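Local coordinates for protein AP endonuclease, family 2 (Brucella melitensis biovar Abortus, PDB 3NGF) that probably interconverts hydroxypyruvate and tartronate semialdehyde as a manganese-binding isomerase of the hyi family, on a xylose isomerase-like TIM barrel, at residues Ala14-Ser17 and Thr18-Glu22. Numbering follows the deposited sequence.
Sequences ANLS and TMFNE
The flat Asn15 amide takes backbone N-H groups on opposite faces of its plane, from Thr18 across the contact and from Ser17: Ser17 N lies 2.9 Å from Asn15 OD1, 22° out of the plane, and Thr18 N lies 3.1 Å from Asn15 OD1, tilted 31°. With two donors on one oxygen and ND2 hydrogen-bonded to Glu41, the rotation of the amide is fixed. Asn15 CG lies opposite the backbone N and beside its own carbonyl carbon; chi2 then aims OD1 at the two N-H groups. At the edge of the Phe20 ring, near its plane, Ala14 CB sits 4.0 Å from Phe20 CE2; Leu16 CD2 approaches obliquely, 4.1 Å from Phe20 CD2. Met19 N donates to Asn15 O at 2.8 Å (N-H...O 152°), closing the backbone turn, while the Met19 chain, extended as far as SD, sets SD 4.1 Å from Ala14 CA. Thr18 OG1 is hydrogen-bonded to Tyr248 O, and Ser17 OG to Leu43 N and a bound glycerol. The Ser17 N bond to Asn15 OD1 defines an Asx turn, here at the C-terminal end of the first barrel strand, where TIM barrels carry their active sites; the Asn15 side chain approaches Gln211 and Glu247, both manganese ligands.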
ATOM      1  N   ALA A  14      -1.857  -9.111  -6.849  1.00 11.70           N
ATOM      2  CA  ALA A  14      -0.672  -8.817  -7.649  1.00 11.44           C
ATOM      3  C   ALA A  14      -0.456  -7.303  -7.674  1.00 11.12           C
ATOM      4  O   ALA A  14      -1.415  -6.542  -7.840  1.00 10.23           O
ATOM      5  CB  ALA A  14      -0.833  -9.359  -9.084  1.00 11.83           C
ATOM      6  N   ASN A  15       0.771  -6.859  -7.443  1.00 10.29           N
ATOM      7  CA  ASN A  15       1.110  -5.447  -7.648  1.00 10.78           C
ATOM      8  C   ASN A  15       1.542  -5.210  -9.111  1.00 11.11           C
ATOM      9  O   ASN A  15       2.612  -5.657  -9.544  1.00 12.33           O
ATOM     10  CB  ASN A  15       2.178  -4.972  -6.648  1.00 11.78           C
ATOM     11  CG  ASN A  15       2.400  -3.484  -6.713  1.00 11.73           C
ATOM     12  OD1 ASN A  15       2.757  -2.969  -7.767  1.00 13.20           O
ATOM     13  ND2 ASN A  15       2.173  -2.772  -5.589  1.00 11.49           N
ATOM     14  N   LEU A  16       0.701  -4.514  -9.875  1.00 11.04           N
ATOM     15  CA  LEU A  16       0.931  -4.319 -11.311  1.00 10.89           C
ATOM     16  C   LEU A  16       1.944  -3.216 -11.630  1.00 12.91           C
ATOM     17  O   LEU A  16       2.261  -3.017 -12.796  1.00 15.10           O
ATOM     18  CB  LEU A  16      -0.397  -4.057 -12.037  1.00 11.15           C
ATOM     19  CG  LEU A  16      -1.518  -5.059 -11.774  1.00  8.89           C
ATOM     20  CD1 LEU A  16      -2.706  -4.770 -12.717  1.00  9.63           C
ATOM     21  CD2 LEU A  16      -1.080  -6.559 -11.955  1.00  8.51           C
ATOM     22  N   SER A  17       2.439  -2.492 -10.620  1.00 11.71           N
ATOM     23  CA  SER A  17       3.519  -1.543 -10.809  1.00 11.93           C
ATOM     24  C   SER A  17       4.852  -2.300 -10.791  1.00 11.89           C
ATOM     25  O   SER A  17       5.756  -1.962 -11.557  1.00 12.92           O
ATOM     26  CB  SER A  17       3.513  -0.443  -9.720  1.00 11.84           C
ATOM     27  OG  SER A  17       2.330   0.372  -9.808  1.00 12.63           O
ATOM     28  N   THR A  18       4.965  -3.315  -9.935  1.00 11.33           N
ATOM     29  CA  THR A  18       6.246  -4.062  -9.788  1.00 11.82           C
ATOM     30  C   THR A  18       6.277  -5.430 -10.490  1.00 11.84           C
ATOM     31  O   THR A  18       7.364  -5.917 -10.858  1.00 13.25           O
ATOM     32  CB  THR A  18       6.638  -4.241  -8.309  1.00 11.49           C
ATOM     33  OG1 THR A  18       5.729  -5.125  -7.642  1.00 10.65           O
ATOM     34  CG2 THR A  18       6.736  -2.864  -7.567  1.00 11.30           C
ATOM     35  N   MET A  19       5.109  -6.048 -10.658  1.00 10.66           N
ATOM     36  CA  MET A  19       4.992  -7.362 -11.325  1.00 11.01           C
ATOM     37  C   MET A  19       4.473  -7.224 -12.730  1.00 12.14           C
ATOM     38  O   MET A  19       3.823  -6.236 -13.067  1.00 12.10           O
ATOM     39  CB  MET A  19       4.073  -8.315 -10.557  1.00  9.91           C
ATOM     40  CG  MET A  19       4.507  -8.606  -9.122  1.00 11.28           C
ATOM     41  SD  MET A  19       3.358  -9.578  -8.168  1.00 12.06           S
ATOM     42  CE  MET A  19       3.300 -11.106  -9.141  1.00 11.84           C
ATOM     43  N   PHE A  20       4.732  -8.258 -13.536  1.00 13.46           N
ATOM     44  CA  PHE A  20       4.280  -8.326 -14.919  1.00 13.45           C
ATOM     45  C   PHE A  20       4.803  -7.182 -15.804  1.00 14.60           C
ATOM     46  O   PHE A  20       4.178  -6.836 -16.817  1.00 14.82           O
ATOM     47  CB  PHE A  20       2.745  -8.404 -14.966  1.00 12.52           C
ATOM     48  CG  PHE A  20       2.196  -9.607 -14.285  1.00 12.20           C
ATOM     49  CD1 PHE A  20       2.301 -10.850 -14.867  1.00 13.01           C
ATOM     50  CD2 PHE A  20       1.594  -9.503 -13.042  1.00 13.31           C
ATOM     51  CE1 PHE A  20       1.806 -11.965 -14.238  1.00 12.53           C
ATOM     52  CE2 PHE A  20       1.089 -10.598 -12.409  1.00 13.01           C
ATOM     53  CZ  PHE A  20       1.192 -11.849 -13.012  1.00 13.93           C
ATOM     54  N   ASN A  21       5.994  -6.658 -15.477  1.00 14.85           N
ATOM     55  CA  ASN A  21       6.576  -5.544 -16.232  1.00 16.04           C
ATOM     56  C   ASN A  21       7.140  -5.984 -17.585  1.00 16.17           C
ATOM     57  O   ASN A  21       7.672  -5.172 -18.356  1.00 17.00           O
ATOM     58  CB  ASN A  21       7.662  -4.825 -15.428  1.00 16.66           C
ATOM     59  CG  ASN A  21       7.117  -3.911 -14.360  1.00 18.68           C
ATOM     60  OD1 ASN A  21       5.980  -4.061 -13.846  1.00 17.46           O
ATOM     61  ND2 ASN A  21       7.944  -2.929 -13.997  1.00 20.75           N
ATOM     62  N   GLU A  22       7.004  -7.272 -17.885  1.00 16.36           N
ATOM     63  CA  GLU A  22       7.323  -7.803 -19.205  1.00 17.75           C
ATOM     64  C   GLU A  22       6.378  -7.242 -20.264  1.00 17.28           C
ATOM     65  O   GLU A  22       6.703  -7.263 -21.459  1.00 18.29           O
ATOM     66  CB  GLU A  22       7.247  -9.333 -19.209  1.00 18.27           C
ATOM     67  CG  GLU A  22       8.328 -10.043 -18.378  1.00 19.38           C
ATOM     68  CD  GLU A  22       8.031 -10.186 -16.854  1.00 17.89           C
ATOM     69  OE1 GLU A  22       6.915  -9.963 -16.375  1.00 16.86           O
ATOM     70  OE2 GLU A  22       8.962 -10.556 -16.118  1.00 20.43           O
TER